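Local coordinates for protein lantibiotic dehydratase (Microbispora corallina, PDB 5EHK) that probably dehydrates serine and threonine residues of the NAI-107 precursor peptide in a tRNA-dependent manner during lantibiotic biosynthesis, at residues Q200-R205 / I209-P214; Y441-S446 / I573-R578; L981-D986 / A993-S998; T1055-A1060 / S1068-L1073. One frame throughout, in Å; residues are numbered along the deposited sequence.

Interaction 1. Residues Q200-R205 / I209-P214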
loop_
_atom_site.group_PDB
_atom_site.type_symbol
_atom_site.label_atom_id
_atom_site.label_comp_id
_atom_site.label_asym_id
_atom_site.label_seq_id
_atom_site.Cartn_x
_atom_site.Cartn_y
_atom_site.Cartn_z
ATOM N N GLN A 200 33.661 13.741 -0.120
ATOM C CA GLN A 200 32.716 14.547 -0.878
ATOM C C GLN A 200 31.298 14.550 -0.273
ATOM O O GLN A 200 30.462 15.378 -0.621
ATOM C CB GLN A 200 32.730 14.145 -2.358
ATOM C CG GLN A 200 34.072 14.362 -3.056
ATOM C CD GLN A 200 34.970 13.101 -3.081
ATOM O OE1 GLN A 200 34.696 12.096 -2.418
ATOM N NE2 GLN A 200 36.039 13.160 -3.869
ATOM N N THR A 201 31.033 13.676 0.684
ATOM C CA THR A 201 29.674 13.602 1.193
ATOM C C THR A 201 29.515 14.063 2.636
ATOM O O THR A 201 28.501 13.754 3.277
ATOM C CB THR A 201 29.087 12.204 1.066
ATOM O OG1 THR A 201 29.805 11.337 1.932
ATOM C CG2 THR A 201 29.200 11.704 -0.351
ATOM N N LEU A 202 30.507 14.783 3.152
ATOM C CA LEU A 202 30.375 15.390 4.473
ATOM C C LEU A 202 29.190 16.324 4.476
ATOM O O LEU A 202 28.977 17.077 3.539
ATOM C CB LEU A 202 31.634 16.185 4.832
ATOM C CG LEU A 202 32.871 15.315 5.005
ATOM C CD1 LEU A 202 34.109 16.135 5.335
ATOM C CD2 LEU A 202 32.594 14.256 6.070
ATOM N N THR A 203 28.422 16.292 5.546
ATOM C CA THR A 203 27.314 17.220 5.674
ATOM C C THR A 203 27.440 17.883 7.044
ATOM O O THR A 203 27.783 17.216 8.040
ATOM C CB THR A 203 25.921 16.544 5.442
ATOM O OG1 THR A 203 25.035 16.854 6.529
ATOM C CG2 THR A 203 26.045 15.009 5.273
ATOM N N VAL A 204 27.227 19.201 7.057
ATOM C CA VAL A 204 27.323 20.045 8.253
ATOM C C VAL A 204 26.038 20.108 9.072
ATOM O O VAL A 204 25.014 20.575 8.588
ATOM C CB VAL A 204 27.648 21.481 7.846
ATOM C CG1 VAL A 204 27.620 22.403 9.050
ATOM C CG2 VAL A 204 28.979 21.529 7.166
ATOM N N ARG A 205 26.083 19.675 10.324
ATOM C CA ARG A 205 24.900 19.778 11.176
ATOM C C ARG A 205 25.220 20.533 12.454
ATOM O O ARG A 205 25.888 20.007 13.346
ATOM C CB ARG A 205 24.344 18.404 11.507
ATOM C CG ARG A 205 23.650 17.771 10.341
ATOM C CD ARG A 205 23.133 16.383 10.657
ATOM N NE ARG A 205 22.233 15.986 9.597
ATOM C CZ ARG A 205 22.524 15.058 8.690
ATOM N NH1 ARG A 205 23.679 14.403 8.748
ATOM N NH2 ARG A 205 21.644 14.762 7.737
ATOM N N ILE A 209 30.512 18.201 12.179
ATOM C CA ILE A 209 30.682 17.670 10.832
ATOM C C ILE A 209 30.263 16.175 10.830
ATOM O O ILE A 209 30.661 15.389 11.698
ATOM C CB ILE A 209 32.119 17.931 10.310
ATOM C CG1 ILE A 209 32.201 17.706 8.804
ATOM C CG2 ILE A 209 33.125 17.087 11.027
ATOM C CD1 ILE A 209 31.343 18.673 8.011
ATOM N N VAL A 210 29.408 15.799 9.885
ATOM C CA VAL A 210 28.886 14.440 9.854
ATOM C C VAL A 210 29.189 13.733 8.550
ATOM O O VAL A 210 28.996 14.299 7.474
ATOM C CB VAL A 210 27.364 14.404 10.143
ATOM C CG1 VAL A 210 26.797 13.016 9.954
ATOM C CG2 VAL A 210 27.083 14.874 11.569
ATOM N N LEU A 211 29.710 12.513 8.663
ATOM C CA LEU A 211 29.865 11.606 7.531
ATOM C C LEU A 211 28.898 10.427 7.674
ATOM O O LEU A 211 29.084 9.568 8.525
ATOM C CB LEU A 211 31.305 11.087 7.431
ATOM C CG LEU A 211 31.631 10.067 6.319
ATOM C CD1 LEU A 211 31.400 10.706 4.974
ATOM C CD2 LEU A 211 33.072 9.563 6.396
ATOM N N ASP A 212 27.864 10.374 6.850
ATOM C CA ASP A 212 26.989 9.209 6.887
ATOM C C ASP A 212 27.700 8.063 6.150
ATOM O O ASP A 212 28.271 8.266 5.076
ATOM C CB ASP A 212 25.619 9.507 6.252
ATOM C CG ASP A 212 24.885 10.679 6.933
ATOM O OD1 ASP A 212 24.839 10.707 8.181
ATOM O OD2 ASP A 212 24.351 11.576 6.222
ATOM N N CYS A 213 27.678 6.869 6.745
ATOM C CA CYS A 213 28.282 5.672 6.150
ATOM C C CYS A 213 29.759 5.808 5.764
ATOM O O CYS A 213 30.101 5.963 4.588
ATOM C CB CYS A 213 27.494 5.264 4.912
ATOM S SG CYS A 213 25.755 5.111 5.251
ATOM N N PRO A 214 30.650 5.734 6.751
ATOM C CA PRO A 214 32.046 5.644 6.319
ATOM C C PRO A 214 32.334 4.228 5.804
ATOM O O PRO A 214 31.567 3.307 6.103
ATOM C CB PRO A 214 32.823 5.936 7.605
ATOM C CG PRO A 214 31.906 5.490 8.713
ATOM C CD PRO A 214 30.491 5.696 8.216
HETATM O O HOH W 1 22.755 13.969 4.544
#

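Interaction 2. Residues Y441-S446 / I573-R578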
loop_
_atom_site.group_PDB
_atom_site.type_symbol
_atom_site.label_atom_id
_atom_site.label_comp_id
_atom_site.label_asym_id
_atom_site.label_seq_id
_atom_site.Cartn_x
_atom_site.Cartn_y
_atom_site.Cartn_z
ATOM N N TYR A 441 16.783 3.298 -0.295
ATOM C CA TYR A 441 18.218 3.523 -0.339
ATOM C C TYR A 441 18.867 3.015 0.950
ATOM O O TYR A 441 18.368 3.255 2.045
ATOM C CB TYR A 441 18.543 4.995 -0.598
ATOM C CG TYR A 441 18.534 5.415 -2.071
ATOM C CD1 TYR A 441 19.568 6.177 -2.594
ATOM C CD2 TYR A 441 17.482 5.071 -2.928
ATOM C CE1 TYR A 441 19.574 6.576 -3.913
ATOM C CE2 TYR A 441 17.481 5.475 -4.254
ATOM C CZ TYR A 441 18.544 6.226 -4.732
ATOM O OH TYR A 441 18.581 6.657 -6.024
ATOM N N LYS A 442 19.956 2.272 0.817
ATOM C CA LYS A 442 20.518 1.543 1.934
ATOM C C LYS A 442 21.596 2.329 2.709
ATOM O O LYS A 442 21.888 1.998 3.868
ATOM C CB LYS A 442 21.045 0.168 1.459
ATOM C CG LYS A 442 19.930 -0.810 0.931
ATOM C CD LYS A 442 20.476 -2.116 0.275
ATOM C CE LYS A 442 20.270 -3.400 1.099
ATOM N NZ LYS A 442 18.894 -4.009 0.981
ATOM N N TRP A 443 22.169 3.377 2.110
ATOM C CA TRP A 443 23.413 3.950 2.666
ATOM C C TRP A 443 23.506 5.475 2.710
ATOM O O TRP A 443 24.065 6.088 1.801
ATOM C CB TRP A 443 24.642 3.376 1.922
ATOM C CG TRP A 443 24.647 1.865 1.938
ATOM C CD1 TRP A 443 24.290 1.012 0.905
ATOM C CD2 TRP A 443 24.968 1.021 3.054
ATOM N NE1 TRP A 443 24.395 -0.303 1.322
ATOM C CE2 TRP A 443 24.808 -0.320 2.631
ATOM C CE3 TRP A 443 25.387 1.267 4.363
ATOM C CZ2 TRP A 443 25.052 -1.395 3.478
ATOM C CZ3 TRP A 443 25.634 0.197 5.193
ATOM C CH2 TRP A 443 25.462 -1.114 4.750
ATOM N N PRO A 444 22.989 6.092 3.785
ATOM C CA PRO A 444 22.281 5.531 4.949
ATOM C C PRO A 444 20.859 5.134 4.644
ATOM O O PRO A 444 20.279 5.617 3.680
ATOM C CB PRO A 444 22.235 6.702 5.934
ATOM C CG PRO A 444 22.298 7.916 5.074
ATOM C CD PRO A 444 23.219 7.540 3.939
ATOM N N PRO A 445 20.298 4.239 5.454
ATOM C CA PRO A 445 18.936 3.817 5.137
ATOM C C PRO A 445 17.929 4.963 5.190
ATOM O O PRO A 445 17.897 5.779 6.096
ATOM C CB PRO A 445 18.639 2.695 6.150
ATOM C CG PRO A 445 19.800 2.584 7.013
ATOM C CD PRO A 445 20.930 3.400 6.483
ATOM N N SER A 446 17.117 5.010 4.156
ATOM C CA SER A 446 16.074 5.991 4.008
ATOM C C SER A 446 14.969 5.726 5.010
ATOM O O SER A 446 14.684 4.582 5.344
ATOM C CB SER A 446 15.523 5.898 2.584
ATOM O OG SER A 446 14.309 6.605 2.433
ATOM N N ILE A 573 33.335 4.047 -3.752
ATOM C CA ILE A 573 33.844 2.893 -3.034
ATOM C C ILE A 573 32.702 1.952 -2.659
ATOM O O ILE A 573 31.740 2.352 -2.025
ATOM C CB ILE A 573 34.669 3.292 -1.789
ATOM C CG1 ILE A 573 35.302 2.040 -1.174
ATOM C CG2 ILE A 573 33.810 4.035 -0.779
ATOM C CD1 ILE A 573 36.306 1.352 -2.089
ATOM N N PRO A 574 32.776 0.698 -3.106
ATOM C CA PRO A 574 31.631 -0.156 -2.762
ATOM C C PRO A 574 31.640 -0.559 -1.288
ATOM O O PRO A 574 32.689 -0.514 -0.650
ATOM C CB PRO A 574 31.820 -1.374 -3.676
ATOM C CG PRO A 574 32.705 -0.880 -4.817
ATOM C CD PRO A 574 33.619 0.116 -4.170
ATOM N N ARG A 575 30.480 -0.949 -0.764
ATOM C CA ARG A 575 30.299 -1.208 0.665
ATOM C C ARG A 575 30.961 -2.519 1.069
ATOM O O ARG A 575 31.452 -2.655 2.183
ATOM C CB ARG A 575 28.811 -1.220 1.025
ATOM C CG ARG A 575 28.490 -1.029 2.509
ATOM C CD ARG A 575 29.261 0.151 3.124
ATOM N NE ARG A 575 28.522 1.415 3.086
ATOM C CZ ARG A 575 28.713 2.401 2.202
ATOM N NH1 ARG A 575 29.634 2.312 1.234
ATOM N NH2 ARG A 575 27.956 3.485 2.293
ATOM N N SER A 576 30.971 -3.484 0.158
ATOM C CA SER A 576 31.611 -4.767 0.415
ATOM C C SER A 576 32.906 -4.940 -0.391
ATOM O O SER A 576 33.043 -4.416 -1.508
ATOM C CB SER A 576 30.644 -5.916 0.127
ATOM O OG SER A 576 30.751 -6.373 -1.204
ATOM N N GLY A 577 33.853 -5.671 0.195
ATOM C CA GLY A 577 35.158 -5.910 -0.401
ATOM C C GLY A 577 35.093 -6.797 -1.636
ATOM O O GLY A 577 36.014 -6.802 -2.458
ATOM N N ARG A 578 34.024 -7.582 -1.756
ATOM C CA ARG A 578 33.820 -8.377 -2.962
ATOM C C ARG A 578 33.562 -7.467 -4.170
ATOM O O ARG A 578 34.211 -7.585 -5.206
ATOM C CB ARG A 578 32.609 -9.294 -2.799
ATOM C CG ARG A 578 32.373 -10.209 -3.997
ATOM C CD ARG A 578 31.933 -11.601 -3.552
ATOM N NE ARG A 578 30.628 -11.575 -2.880
ATOM C CZ ARG A 578 30.223 -12.455 -1.963
ATOM N NH1 ARG A 578 31.032 -13.436 -1.571
ATOM N NH2 ARG A 578 29.009 -12.345 -1.428
#

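Interaction 3. Residues L981-D986 / A993-S998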
loop_
_atom_site.group_PDB
_atom_site.type_symbol
_atom_site.label_atom_id
_atom_site.label_comp_id
_atom_site.label_asym_id
_atom_site.label_seq_id
_atom_site.Cartn_x
_atom_site.Cartn_y
_atom_site.Cartn_z
ATOM N N LEU A 981 -4.531 25.367 -26.581
ATOM C CA LEU A 981 -4.992 26.723 -26.874
ATOM C C LEU A 981 -3.767 27.599 -27.086
ATOM O O LEU A 981 -2.744 27.435 -26.421
ATOM C CB LEU A 981 -5.857 27.274 -25.732
ATOM C CG LEU A 981 -6.921 28.357 -25.972
ATOM C CD1 LEU A 981 -7.863 28.451 -24.775
ATOM C CD2 LEU A 981 -6.311 29.733 -26.269
ATOM N N GLN A 982 -3.859 28.519 -28.033
ATOM C CA GLN A 982 -2.768 29.436 -28.263
ATOM C C GLN A 982 -3.053 30.689 -27.464
ATOM O O GLN A 982 -3.611 31.663 -27.976
ATOM C CB GLN A 982 -2.658 29.743 -29.759
ATOM C CG GLN A 982 -2.242 28.527 -30.585
ATOM C CD GLN A 982 -0.976 27.882 -30.055
ATOM O OE1 GLN A 982 0.018 28.560 -29.785
ATOM N NE2 GLN A 982 -1.014 26.566 -29.887
ATOM N N TRP A 983 -2.699 30.628 -26.185
ATOM C CA TRP A 983 -2.968 31.724 -25.274
ATOM C C TRP A 983 -2.309 32.992 -25.787
ATOM O O TRP A 983 -1.105 33.019 -26.033
ATOM C CB TRP A 983 -2.478 31.389 -23.869
ATOM C CG TRP A 983 -2.226 32.604 -23.029
ATOM C CD1 TRP A 983 -1.018 33.202 -22.791
ATOM C CD2 TRP A 983 -3.197 33.380 -22.331
ATOM N NE1 TRP A 983 -1.178 34.296 -21.979
ATOM C CE2 TRP A 983 -2.506 34.429 -21.679
ATOM C CE3 TRP A 983 -4.579 33.289 -22.187
ATOM C CZ2 TRP A 983 -3.151 35.377 -20.899
ATOM C CZ3 TRP A 983 -5.212 34.227 -21.419
ATOM C CH2 TRP A 983 -4.504 35.261 -20.780
ATOM N N ALA A 984 -3.116 34.031 -25.958
ATOM C CA ALA A 984 -2.654 35.295 -26.505
ATOM C C ALA A 984 -3.559 36.430 -26.035
ATOM O O ALA A 984 -4.751 36.446 -26.357
ATOM C CB ALA A 984 -2.632 35.228 -28.023
ATOM N N PRO A 985 -2.997 37.377 -25.262
ATOM C CA PRO A 985 -3.710 38.555 -24.761
ATOM C C PRO A 985 -4.582 39.273 -25.787
ATOM O O PRO A 985 -5.710 39.612 -25.440
ATOM C CB PRO A 985 -2.574 39.469 -24.304
ATOM C CG PRO A 985 -1.529 38.531 -23.831
ATOM C CD PRO A 985 -1.653 37.266 -24.666
ATOM N N ASP A 986 -4.103 39.451 -27.019
ATOM C CA ASP A 986 -4.833 40.234 -28.031
ATOM C C ASP A 986 -6.140 39.570 -28.498
ATOM O O ASP A 986 -7.016 40.225 -29.069
ATOM C CB ASP A 986 -3.941 40.553 -29.237
ATOM C CG ASP A 986 -2.452 40.385 -28.939
ATOM O OD1 ASP A 986 -2.068 39.328 -28.375
ATOM O OD2 ASP A 986 -1.665 41.308 -29.279
ATOM N N ALA A 993 -11.952 38.468 -17.977
ATOM C CA ALA A 993 -12.560 37.252 -17.469
ATOM C C ALA A 993 -12.252 36.097 -18.394
ATOM O O ALA A 993 -11.676 35.093 -17.985
ATOM C CB ALA A 993 -14.067 37.431 -17.336
ATOM N N ALA A 994 -12.620 36.249 -19.659
ATOM C CA ALA A 994 -12.351 35.208 -20.648
ATOM C C ALA A 994 -10.844 34.982 -20.784
ATOM O O ALA A 994 -10.400 33.848 -20.976
ATOM C CB ALA A 994 -13.004 35.527 -21.986
ATOM N N ALA A 995 -10.078 36.067 -20.701
ATOM C CA ALA A 995 -8.615 35.999 -20.744
ATOM C C ALA A 995 -8.129 34.956 -19.766
ATOM O O ALA A 995 -7.681 33.885 -20.156
ATOM C CB ALA A 995 -8.001 37.351 -20.404
ATOM N N TRP A 996 -8.274 35.258 -18.482
ATOM C CA TRP A 996 -7.792 34.370 -17.430
ATOM C C TRP A 996 -8.486 32.999 -17.372
ATOM O O TRP A 996 -7.818 31.977 -17.227
ATOM C CB TRP A 996 -7.856 35.081 -16.087
ATOM C CG TRP A 996 -7.054 36.327 -16.077
ATOM C CD1 TRP A 996 -7.513 37.603 -15.895
ATOM C CD2 TRP A 996 -5.642 36.427 -16.254
ATOM N NE1 TRP A 996 -6.466 38.491 -15.955
ATOM C CE2 TRP A 996 -5.308 37.793 -16.177
ATOM C CE3 TRP A 996 -4.628 35.497 -16.474
ATOM C CZ2 TRP A 996 -4.004 38.247 -16.308
ATOM C CZ3 TRP A 996 -3.342 35.948 -16.607
ATOM C CH2 TRP A 996 -3.036 37.310 -16.521
ATOM N N MET A 997 -9.805 32.961 -17.526
ATOM C CA MET A 997 -10.495 31.679 -17.500
ATOM C C MET A 997 -10.021 30.750 -18.626
ATOM O O MET A 997 -10.222 29.542 -18.558
ATOM C CB MET A 997 -12.016 31.860 -17.573
ATOM C CG MET A 997 -12.637 32.499 -16.346
ATOM S SD MET A 997 -12.149 31.722 -14.790
ATOM C CE MET A 997 -12.668 30.021 -15.015
ATOM N N SER A 998 -9.374 31.292 -19.652
ATOM C CA SER A 998 -8.932 30.442 -20.754
ATOM C C SER A 998 -7.657 29.679 -20.420
ATOM O O SER A 998 -7.361 28.650 -21.050
ATOM C CB SER A 998 -8.796 31.219 -22.069
ATOM O OG SER A 998 -10.048 31.736 -22.488
#

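Interaction 4. Residues T1055-A1060 / S1068-L1073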
loop_
_atom_site.group_PDB
_atom_site.type_symbol
_atom_site.label_atom_id
_atom_site.label_comp_id
_atom_site.label_asym_id
_atom_site.label_seq_id
_atom_site.Cartn_x
_atom_site.Cartn_y
_atom_site.Cartn_z
ATOM N N THR A 1055 -3.328 45.508 -10.830
ATOM C CA THR A 1055 -2.716 46.785 -11.170
ATOM C C THR A 1055 -1.230 46.867 -10.818
ATOM O O THR A 1055 -0.411 47.087 -11.709
ATOM C CB THR A 1055 -3.471 47.969 -10.559
ATOM O OG1 THR A 1055 -4.630 48.230 -11.351
ATOM C CG2 THR A 1055 -2.589 49.227 -10.548
ATOM N N ALA A 1056 -0.880 46.699 -9.541
ATOM C CA ALA A 1056 0.525 46.775 -9.132
ATOM C C ALA A 1056 1.324 45.712 -9.858
ATOM O O ALA A 1056 2.532 45.848 -10.072
ATOM C CB ALA A 1056 0.678 46.618 -7.634
ATOM N N TYR A 1057 0.636 44.650 -10.255
ATOM C CA TYR A 1057 1.304 43.602 -10.982
ATOM C C TYR A 1057 1.700 44.006 -12.396
ATOM O O TYR A 1057 2.797 43.692 -12.853
ATOM C CB TYR A 1057 0.459 42.349 -11.047
ATOM C CG TYR A 1057 1.167 41.337 -11.887
ATOM C CD1 TYR A 1057 2.302 40.696 -11.411
ATOM C CD2 TYR A 1057 0.732 41.052 -13.163
ATOM C CE1 TYR A 1057 2.968 39.796 -12.179
ATOM C CE2 TYR A 1057 1.387 40.151 -13.937
ATOM C CZ TYR A 1057 2.503 39.525 -13.446
ATOM O OH TYR A 1057 3.161 38.612 -14.233
ATOM N N ARG A 1058 0.803 44.696 -13.088
ATOM C CA ARG A 1058 1.114 45.179 -14.423
ATOM C C ARG A 1058 2.154 46.293 -14.339
ATOM O O ARG A 1058 2.980 46.422 -15.212
ATOM C CB ARG A 1058 -0.149 45.650 -15.152
ATOM C CG ARG A 1058 -0.924 44.533 -15.837
ATOM C CD ARG A 1058 -2.210 45.057 -16.482
ATOM N NE ARG A 1058 -2.956 45.921 -15.573
ATOM C CZ ARG A 1058 -3.940 45.511 -14.782
ATOM N NH1 ARG A 1058 -4.319 44.233 -14.794
ATOM N NH2 ARG A 1058 -4.540 46.389 -13.977
ATOM N N GLU A 1059 2.115 47.080 -13.270
ATOM C CA GLU A 1059 3.093 48.145 -13.049
ATOM C C GLU A 1059 4.548 47.650 -12.951
ATOM O O GLU A 1059 5.484 48.368 -13.303
ATOM C CB GLU A 1059 2.740 48.932 -11.788
ATOM C CG GLU A 1059 2.436 50.390 -12.039
ATOM C CD GLU A 1059 0.964 50.722 -11.879
ATOM O OE1 GLU A 1059 0.149 50.265 -12.719
ATOM O OE2 GLU A 1059 0.626 51.448 -10.909
ATOM N N ALA A 1060 4.720 46.412 -12.500
ATOM C CA ALA A 1060 6.026 45.850 -12.168
ATOM C C ALA A 1060 6.461 44.872 -13.261
ATOM O O ALA A 1060 7.573 44.321 -13.230
ATOM C CB ALA A 1060 5.978 45.158 -10.816
ATOM N N SER A 1068 5.195 33.019 -18.226
ATOM C CA SER A 1068 4.606 32.056 -17.297
ATOM C C SER A 1068 4.237 32.614 -15.923
ATOM O O SER A 1068 3.328 32.095 -15.287
ATOM C CB SER A 1068 5.558 30.868 -17.100
ATOM O OG SER A 1068 5.602 30.048 -18.249
ATOM N N THR A 1069 4.923 33.663 -15.474
ATOM C CA THR A 1069 4.663 34.224 -14.154
ATOM C C THR A 1069 3.192 34.615 -13.968
ATOM O O THR A 1069 2.541 34.128 -13.036
ATOM C CB THR A 1069 5.574 35.425 -13.850
ATOM O OG1 THR A 1069 6.942 35.002 -13.849
ATOM C CG2 THR A 1069 5.251 36.013 -12.496
ATOM N N GLN A 1070 2.654 35.435 -14.871
ATOM C CA GLN A 1070 1.275 35.894 -14.715
ATOM C C GLN A 1070 0.246 34.760 -14.859
ATOM O O GLN A 1070 -0.751 34.750 -14.138
ATOM C CB GLN A 1070 0.930 37.089 -15.615
ATOM C CG GLN A 1070 0.723 36.801 -17.090
ATOM C CD GLN A 1070 0.487 38.079 -17.887
ATOM O OE1 GLN A 1070 0.240 39.129 -17.309
ATOM N NE2 GLN A 1070 0.513 37.982 -19.216
ATOM N N LEU A 1071 0.481 33.814 -15.773
ATOM C CA LEU A 1071 -0.421 32.661 -15.910
ATOM C C LEU A 1071 -0.485 31.768 -14.676
ATOM O O LEU A 1071 -1.524 31.199 -14.361
ATOM C CB LEU A 1071 -0.071 31.795 -17.122
ATOM C CG LEU A 1071 -1.054 31.728 -18.295
ATOM C CD1 LEU A 1071 -2.000 32.898 -18.330
ATOM C CD2 LEU A 1071 -0.321 31.605 -19.611
ATOM N N ARG A 1072 0.641 31.614 -14.003
ATOM C CA ARG A 1072 0.692 30.821 -12.796
ATOM C C ARG A 1072 0.081 31.583 -11.612
ATOM O O ARG A 1072 -0.592 30.995 -10.771
ATOM C CB ARG A 1072 2.133 30.390 -12.502
ATOM C CG ARG A 1072 2.394 30.007 -11.043
ATOM C CD ARG A 1072 3.833 29.550 -10.878
ATOM N NE ARG A 1072 4.028 28.680 -9.720
ATOM C CZ ARG A 1072 3.732 27.381 -9.694
ATOM N NH1 ARG A 1072 3.204 26.784 -10.759
ATOM N NH2 ARG A 1072 3.962 26.679 -8.592
ATOM N N LEU A 1073 0.319 32.889 -11.557
ATOM C CA LEU A 1073 -0.187 33.719 -10.465
ATOM C C LEU A 1073 -1.702 33.673 -10.392
ATOM O O LEU A 1073 -2.271 33.258 -9.374
ATOM C CB LEU A 1073 0.246 35.170 -10.670
ATOM C CG LEU A 1073 0.142 36.207 -9.555
ATOM C CD1 LEU A 1073 0.922 37.435 -9.992
ATOM C CD2 LEU A 1073 -1.278 36.605 -9.219
#

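Interaction 1. Residues Q200-R205 / I209-P214
The carbonyl O of Val-210 accepts the backbone N-H of Thr-203 at 2.8 Å and also meets the CA of Leu-202 in a C-H...O contact at 3.5 Å. Val-210 N returns a bond to Thr-203 O, 2.8 Å long, completing the hydrogen-bonded pair of this antiparallel beta hairpin; Val-204 and Ile-209 form the adjoining non-hydrogen-bonded pair. Ile-209 CD1 is the apolar meeting point, with Val-204 CG2 3.8 Å away and Leu-202 CB close by. Further on, Leu-202 CD2 lies 3.7 Å from Leu-211 CB. Thr-203, Val-210 and the end of Arg-205 gather together: the arginine chain runs extended from CG to NE, Thr-203 OG1 sits over one face of its guanidinium, and Val-210 CG1 lies at the edge, 3.6 Å from Arg-205 NH1. Asp-212 OD2 is also at that edge, but its salt bridge to Arg-205 NH1 is long (3.9 Å), and the water between the two side chains bonds weakly. Backbone bonds and apolar contacts therefore probably hold the hairpin, while its charges look outward: Arg-205 pairs with Asp-430, and Asp-212 with Arg-829 of the second subunit, which ties the hairpin to the subunit interface.

Interaction 2. Residues Y441-S446 / I573-R578
Trp-443 and Arg-575 bring two loops no nearer than 8.8 Å between their CA atoms, and no hydrogen bond joins the two segments, so the contact is made by these two side chains reaching across. Arg-575 lays its chain over one face of the indole. Its CG stands over the six-membered ring, 3.7 Å from the centroid and 15° off the normal, in a CH-pi contact. Bends at chi2 and chi3 (48° and 93°) then carry the chain across the ring, with NE 3.4 Å from Trp-443 CE3. The guanidinium ends off-centre near the five-membered ring, with CZ 4.5 Å from its centroid. This is an oblique cation-pi pair: the two planes are steeply inclined rather than stacked, and Arg-575 NH2 reaches on to the CB of Trp-443. The peptide bond between Trp-443 and Pro-444 is cis, and Ser-446 N bonds to Tyr-441 O at 3.0 Å; in the other segment, Ser-576 is the N-cap of helix 577-580, which follows strand 566-572. Ile-573 O, from the same loop as the arginine, lies at the guanidinium edge in its plane. Asn-647, at the start of helix 647-656, accepts the backbone N-H of Trp-443 through OD1, and the indole NE1 makes a weak bond to Ala-643 O.

Interaction 3. Residues L981-D986 / A993-S998
Leu-981 directs its CD1 at Ser-998 in a van der Waals contact, 3.8 Å from the backbone O and 4.0 Å from the CB of that serine. The apolar contact is made by Trp-983, which brings its CH2 to 4.1 Å from the methyl of Ala-995. The tryptophan gets there because its CG is anti to the backbone N (chi1 158°), which sends the six-membered ring from the short strand 982-983 to Ala-995 of helix 992-997. Pro-985, two residues on, sets its CD over one face of that indole, toward the rim. The aromatic contact is a slight one. The six-membered rings of Trp-983 and Trp-996 are inclined by 30°, but they are slid so far apart that they barely overlap, with centroids 5.8 Å from each other; Trp-983 CH2 and Trp-996 CE3 come to 4.3 Å. Polar bonds do not cross between the segments. Ser-998 OG instead donates to Ala-994 O, four residues earlier, at 2.6 Å, and has a second partner in Gln-1105. Trp-996 NE1 bonds to Gly-966 O, which helps fix the turn of its indole. Strand 982-983 pairs antiparallel with strand 975-976, and the contact joins this two-stranded sheet to helix 992-997, which packs among helices 950-965, 1068-1085 and 1090-1109.

Interaction 4. Residues T1055-A1060 / S1068-L1073
Tyr-1057 spans the gap between two antiparallel helices, its ring reaching from helix 1044-1059 to Thr-1069, Gln-1070 and Leu-1073 of helix 1068-1085. The short helical segments run at 168° to each other with axes 12.3 Å apart at the closest, too wide for backbones to meet, and the aromatic side chain fills much of that distance. With CG anti to the backbone N (chi1 176°), the ring points across. In the close-packed part, Leu-1073 CD1 lies over one face, 4.1 Å from the ring centroid, in a CH-pi contact; the two side chains run alongside one another, pointing opposite ways. Gln-1070 crosses the tyrosine at about a right angle: its CB packs by CZ and the hydroxyl, 3.5 Å from Tyr-1057 CE2, and its extended chain carries OE1 into the ring plane at the edge, 3.7 Å from CE2. That amide is held from outside, since OE1 accepts the backbone N-H of Ala-969, which would keep the side chain from swinging away. The Thr-1069 edge is looser. This partly buried residue meets Tyr-1057 OH mainly through CG2, at 3.8 Å, and no hydrogen bond to the hydroxyl is made across the contact. Toward the connecting loop, Ala-1060 and Ser-1068 are exposed. The pair is a helical hairpin: Leu-919 also touches the tyrosine, Arg-1058 bonds to Phe-965 O, at the end of helix 950-965, and Pro-967 O just after it, and Trp-996 of helix 992-997 packs on Gln-1070 and Leu-1071.

Overall arrangement
Along the chain the four contacts follow in series, and none nests in or crosses another. Interaction 1 closes a tight hairpin, with three residues between the segments; interaction 2 joins loops separated by 126 residues; interactions 3 and 4 close short connections of six and seven residues. The first two lie in the N-terminal lantibiotic dehydratase region and touch through Cys-213, which packs on Arg-575 and on Pro-444, so the chain leaving the hairpin sits against the loop pair. The last two share the C-terminal region, with centres 14 Å apart; Leu-1071 touches both Trp-983 and Trp-996, Gln-1070 the latter. Between the two groups nothing touches: interactions 2 and 4 stay about 25 Å apart at their nearest atoms.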